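3-phytase (Klebsiella pneumoniae, PDB 2WNH) probably hydrolyses phytate (inositol hexakisphosphate), releasing phosphate in the manner of the histidine acid phosphatases. Local coordinates at residues W46-G60 against T213-Q226. The protein carries 3 engineered substitutions. Residues are numbered along the deposited sequence; the frame is centred on the assembly and turned at random.
Sequences WTEWTTHDGELTGHG and TLRLGWSENLPLSQ
CG2 of T213 and CD2 of L214 both meet the six-membered ring of W46, each 3.8 Å from its CZ3, while the indole NE1 is hydrogen-bonded to T42 outside the contact. One turn further along helix 204-219, the outer edge of the W49 ring comes up against the backbone at G217, which has no side chain: W49 CH2 lies 3.6 Å from G217 N, near the plane of the ring, with L216 CB also near CH2. E220 lies along W49, the two side chains running in opposite directions, with E220 CG 3.6 Å from W49 CZ3. The glutamate chain bends at chi2 (76°), which brings the carboxylate to T57. There E220 OE1 accepts from T57 OG1 at 2.6 Å through its syn lone pair, and the same hydroxyl accepts from G60 N as the N-cap of helix 58-77. The contact thus joins the N-terminus of one helix to the C-terminus of another within the histidine acid phosphatase fold, and the N-terminal end of helix 58-77 may help to stabilise a negative charge on E220. Two waters donate to E220 OE2, linking it to T51 OG1 and H59 N, so both carboxylate oxygens are engaged. The H59 ring lies beneath the peptide carbonyl of E220, whose O stands 3.2 Å above the ring centre, and H59 ND1 is hydrogen-bonded to D110 of the second subunit. N221, with positive phi, closes helix 204-219 in a Schellman motif and sets CB against H59 CE1. Past this cap, L222 places CD1 off-centre over one face of W49, 4.3 Å from the centroid of the six-membered ring, a CH-pi contact. Finally Q226 O accepts a short hydrogen bond from T47 OG1 (2.5 Å), the donor tilted 21° from the carbonyl plane.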
# COMPACT_ATOMS: atom_id res chain seq x y z
N TRP B 46 42.18 -14.39 -5.08
CA TRP B 46 41.30 -13.42 -4.45
C TRP B 46 39.93 -14.07 -4.31
O TRP B 46 39.62 -15.06 -4.99
CB TRP B 46 41.19 -12.17 -5.30
CG TRP B 46 42.37 -11.27 -5.22
CD1 TRP B 46 43.69 -11.61 -5.38
CD2 TRP B 46 42.34 -9.85 -5.01
NE1 TRP B 46 44.48 -10.49 -5.25
CE2 TRP B 46 43.69 -9.40 -5.03
CE3 TRP B 46 41.32 -8.91 -4.79
CZ2 TRP B 46 44.04 -8.06 -4.85
CZ3 TRP B 46 41.67 -7.57 -4.60
CH2 TRP B 46 43.01 -7.15 -4.64
N THR B 47 39.12 -13.51 -3.42
CA THR B 47 37.78 -14.03 -3.15
C THR B 47 36.98 -14.28 -4.42
O THR B 47 36.98 -13.46 -5.34
CB THR B 47 37.02 -13.07 -2.23
OG1 THR B 47 37.75 -12.90 -1.01
CG2 THR B 47 35.59 -13.58 -1.92
N GLU B 48 36.34 -15.44 -4.46
CA GLU B 48 35.37 -15.80 -5.48
C GLU B 48 34.01 -15.39 -4.94
O GLU B 48 33.62 -15.84 -3.86
CB GLU B 48 35.41 -17.31 -5.71
CG GLU B 48 36.71 -17.80 -6.33
CD GLU B 48 36.83 -17.47 -7.81
OE1 GLU B 48 35.79 -17.11 -8.43
OE2 GLU B 48 37.95 -17.58 -8.36
N TRP B 49 33.31 -14.53 -5.67
CA TRP B 49 32.01 -14.03 -5.20
C TRP B 49 30.89 -14.97 -5.57
O TRP B 49 31.06 -15.87 -6.40
CB TRP B 49 31.72 -12.64 -5.79
CG TRP B 49 32.72 -11.58 -5.53
CD1 TRP B 49 34.07 -11.72 -5.39
CD2 TRP B 49 32.46 -10.17 -5.50
NE1 TRP B 49 34.66 -10.49 -5.24
CE2 TRP B 49 33.69 -9.52 -5.29
CE3 TRP B 49 31.29 -9.39 -5.60
CZ2 TRP B 49 33.80 -8.12 -5.19
CZ3 TRP B 49 31.40 -8.00 -5.51
CH2 TRP B 49 32.65 -7.38 -5.30
N THR B 50 29.72 -14.78 -4.95
CA THR B 50 28.56 -15.62 -5.24
C THR B 50 28.02 -15.30 -6.63
O THR B 50 27.34 -16.10 -7.25
CB THR B 50 27.47 -15.48 -4.17
OG1 THR B 50 28.03 -15.79 -2.89
CG2 THR B 50 26.32 -16.47 -4.41
N THR B 51 28.33 -14.11 -7.11
CA THR B 51 27.99 -13.70 -8.46
C THR B 51 29.13 -14.07 -9.41
O THR B 51 30.29 -13.93 -9.02
CB THR B 51 27.80 -12.17 -8.44
OG1 THR B 51 26.71 -11.88 -7.56
CG2 THR B 51 27.48 -11.63 -9.81
N HIS B 52 28.82 -14.52 -10.62
CA HIS B 52 29.86 -14.76 -11.65
C HIS B 52 30.70 -13.50 -11.90
O HIS B 52 30.17 -12.40 -11.96
CB HIS B 52 29.22 -15.20 -12.96
CG HIS B 52 28.44 -16.46 -12.84
ND1 HIS B 52 29.04 -17.68 -12.63
CD2 HIS B 52 27.11 -16.69 -12.84
CE1 HIS B 52 28.11 -18.62 -12.53
NE2 HIS B 52 26.93 -18.04 -12.66
N ASP B 53 32.01 -13.66 -12.10
CA ASP B 53 32.88 -12.51 -12.43
C ASP B 53 32.29 -11.65 -13.54
O ASP B 53 31.79 -12.17 -14.54
CB ASP B 53 34.28 -12.98 -12.86
CG ASP B 53 35.14 -13.43 -11.69
OD1 ASP B 53 34.76 -13.16 -10.53
OD2 ASP B 53 36.21 -14.04 -11.95
N GLY B 54 32.32 -10.34 -13.33
CA GLY B 54 31.79 -9.39 -14.33
C GLY B 54 30.28 -9.20 -14.44
O GLY B 54 29.83 -8.37 -15.24
N GLU B 55 29.49 -9.96 -13.67
CA GLU B 55 28.01 -9.82 -13.71
C GLU B 55 27.50 -8.95 -12.55
O GLU B 55 28.24 -8.70 -11.59
CB GLU B 55 27.32 -11.19 -13.75
CG GLU B 55 27.70 -11.97 -15.01
CD GLU B 55 26.88 -13.22 -15.23
OE1 GLU B 55 25.95 -13.52 -14.44
OE2 GLU B 55 27.18 -13.92 -16.22
N LEU B 56 26.27 -8.44 -12.67
CA LEU B 56 25.74 -7.56 -11.61
C LEU B 56 25.38 -8.42 -10.39
O LEU B 56 24.64 -9.41 -10.51
CB LEU B 56 24.49 -6.82 -12.10
CG LEU B 56 23.81 -5.87 -11.09
CD1 LEU B 56 24.65 -4.63 -10.85
CD2 LEU B 56 22.40 -5.45 -11.56
N THR B 57 25.89 -8.04 -9.22
CA THR B 57 25.59 -8.83 -8.01
C THR B 57 24.18 -8.51 -7.51
O THR B 57 23.62 -7.47 -7.88
CB THR B 57 26.57 -8.54 -6.88
OG1 THR B 57 26.34 -7.23 -6.34
CG2 THR B 57 28.03 -8.66 -7.38
N GLY B 58 23.63 -9.38 -6.65
CA GLY B 58 22.30 -9.14 -6.10
C GLY B 58 22.30 -7.86 -5.27
O GLY B 58 21.39 -7.04 -5.37
N HIS B 59 23.33 -7.69 -4.45
CA HIS B 59 23.47 -6.47 -3.66
C HIS B 59 23.56 -5.24 -4.58
O HIS B 59 22.95 -4.18 -4.32
CB HIS B 59 24.71 -6.61 -2.76
CG HIS B 59 24.97 -5.42 -1.88
ND1 HIS B 59 24.74 -5.45 -0.52
CD2 HIS B 59 25.50 -4.20 -2.15
CE1 HIS B 59 25.10 -4.29 0.01
NE2 HIS B 59 25.57 -3.51 -0.96
N GLY B 60 24.29 -5.41 -5.68
CA GLY B 60 24.36 -4.37 -6.73
C GLY B 60 22.99 -4.02 -7.28
O GLY B 60 22.65 -2.85 -7.42
N THR B 213 38.54 -3.30 -7.46
CA THR B 213 38.04 -4.55 -6.84
C THR B 213 37.77 -4.38 -5.33
O THR B 213 36.75 -4.86 -4.81
CB THR B 213 39.01 -5.72 -7.11
OG1 THR B 213 39.21 -5.87 -8.52
CG2 THR B 213 38.46 -7.03 -6.52
N LEU B 214 38.70 -3.72 -4.64
CA LEU B 214 38.51 -3.46 -3.21
C LEU B 214 37.33 -2.52 -2.97
O LEU B 214 36.52 -2.77 -2.08
CB LEU B 214 39.81 -2.92 -2.58
CG LEU B 214 40.99 -3.91 -2.65
CD1 LEU B 214 42.23 -3.19 -2.17
CD2 LEU B 214 40.76 -5.17 -1.83
N ARG B 215 37.24 -1.45 -3.78
CA ARG B 215 36.12 -0.51 -3.67
C ARG B 215 34.79 -1.21 -3.90
O ARG B 215 33.81 -0.97 -3.18
CB ARG B 215 36.28 0.64 -4.67
CG ARG B 215 35.06 1.59 -4.69
CD ARG B 215 34.05 1.19 -5.80
NE ARG B 215 34.51 1.72 -7.09
CZ ARG B 215 34.47 3.01 -7.41
NH1 ARG B 215 33.97 3.90 -6.56
NH2 ARG B 215 34.93 3.43 -8.58
N LEU B 216 34.74 -2.05 -4.94
CA LEU B 216 33.53 -2.83 -5.24
C LEU B 216 33.20 -3.84 -4.13
O LEU B 216 32.04 -3.92 -3.70
CB LEU B 216 33.65 -3.53 -6.61
CG LEU B 216 33.58 -2.59 -7.83
CD1 LEU B 216 34.05 -3.32 -9.08
CD2 LEU B 216 32.19 -1.99 -8.01
N GLY B 217 34.21 -4.56 -3.62
CA GLY B 217 33.99 -5.46 -2.46
C GLY B 217 33.49 -4.79 -1.18
O GLY B 217 32.66 -5.38 -0.45
N TRP B 218 34.00 -3.58 -0.89
CA TRP B 218 33.49 -2.73 0.21
C TRP B 218 32.02 -2.43 -0.04
O TRP B 218 31.15 -2.63 0.83
CB TRP B 218 34.27 -1.40 0.35
CG TRP B 218 33.73 -0.60 1.54
CD1 TRP B 218 32.79 0.40 1.51
CD2 TRP B 218 34.06 -0.81 2.92
NE1 TRP B 218 32.54 0.84 2.80
CE2 TRP B 218 33.31 0.12 3.68
CE3 TRP B 218 34.95 -1.67 3.58
CZ2 TRP B 218 33.40 0.20 5.08
CZ3 TRP B 218 35.04 -1.60 4.99
CH2 TRP B 218 34.27 -0.66 5.72
N SER B 219 31.74 -1.93 -1.24
CA SER B 219 30.40 -1.47 -1.61
C SER B 219 29.39 -2.61 -1.60
O SER B 219 28.19 -2.39 -1.32
CB SER B 219 30.44 -0.84 -3.00
OG SER B 219 31.35 0.25 -2.99
N GLU B 220 29.88 -3.81 -1.91
CA GLU B 220 29.11 -5.07 -1.93
C GLU B 220 28.66 -5.54 -0.54
O GLU B 220 27.78 -6.40 -0.42
CB GLU B 220 29.99 -6.18 -2.57
CG GLU B 220 29.43 -7.62 -2.57
CD GLU B 220 28.33 -7.84 -3.61
OE1 GLU B 220 27.89 -6.87 -4.24
OE2 GLU B 220 27.90 -9.01 -3.80
N ASN B 221 29.28 -5.02 0.51
CA ASN B 221 29.12 -5.63 1.85
C ASN B 221 29.69 -7.07 1.95
O ASN B 221 29.12 -7.94 2.64
CB ASN B 221 27.64 -5.56 2.33
CG ASN B 221 27.51 -5.77 3.84
OD1 ASN B 221 28.46 -5.52 4.60
ND2 ASN B 221 26.34 -6.25 4.29
N LEU B 222 30.80 -7.33 1.25
CA LEU B 222 31.57 -8.57 1.52
C LEU B 222 32.04 -8.56 2.97
O LEU B 222 32.37 -7.50 3.51
CB LEU B 222 32.83 -8.64 0.64
CG LEU B 222 32.72 -8.99 -0.84
CD1 LEU B 222 34.12 -9.10 -1.45
CD2 LEU B 222 31.94 -10.28 -1.14
N PRO B 223 32.06 -9.75 3.60
CA PRO B 223 32.72 -9.88 4.91
C PRO B 223 34.14 -9.33 4.82
O PRO B 223 34.78 -9.49 3.78
CB PRO B 223 32.77 -11.39 5.12
CG PRO B 223 31.56 -11.91 4.37
CD PRO B 223 31.47 -11.02 3.15
N LEU B 224 34.61 -8.69 5.89
CA LEU B 224 35.96 -8.08 5.90
C LEU B 224 37.06 -9.11 5.64
O LEU B 224 38.07 -8.80 5.00
CB LEU B 224 36.23 -7.36 7.21
CG LEU B 224 35.30 -6.18 7.55
CD1 LEU B 224 35.73 -5.57 8.87
CD2 LEU B 224 35.23 -5.11 6.45
N SER B 225 36.83 -10.34 6.10
CA SER B 225 37.78 -11.44 5.87
C SER B 225 37.94 -11.79 4.39
O SER B 225 38.92 -12.43 4.01
CB SER B 225 37.36 -12.68 6.65
OG SER B 225 36.17 -13.25 6.11
N GLN B 226 36.98 -11.36 3.58
CA GLN B 226 36.91 -11.72 2.17
C GLN B 226 37.17 -10.52 1.26
O GLN B 226 37.19 -10.66 0.04
CB GLN B 226 35.54 -12.30 1.84
CG GLN B 226 35.27 -13.68 2.44
CD GLN B 226 33.86 -14.15 2.15
OE1 GLN B 226 33.27 -13.80 1.12
NE2 GLN B 226 33.30 -14.94 3.06
O HOH W 1 28.03 -11.59 -5.18
O HOH W 2 25.35 -9.72 -3.56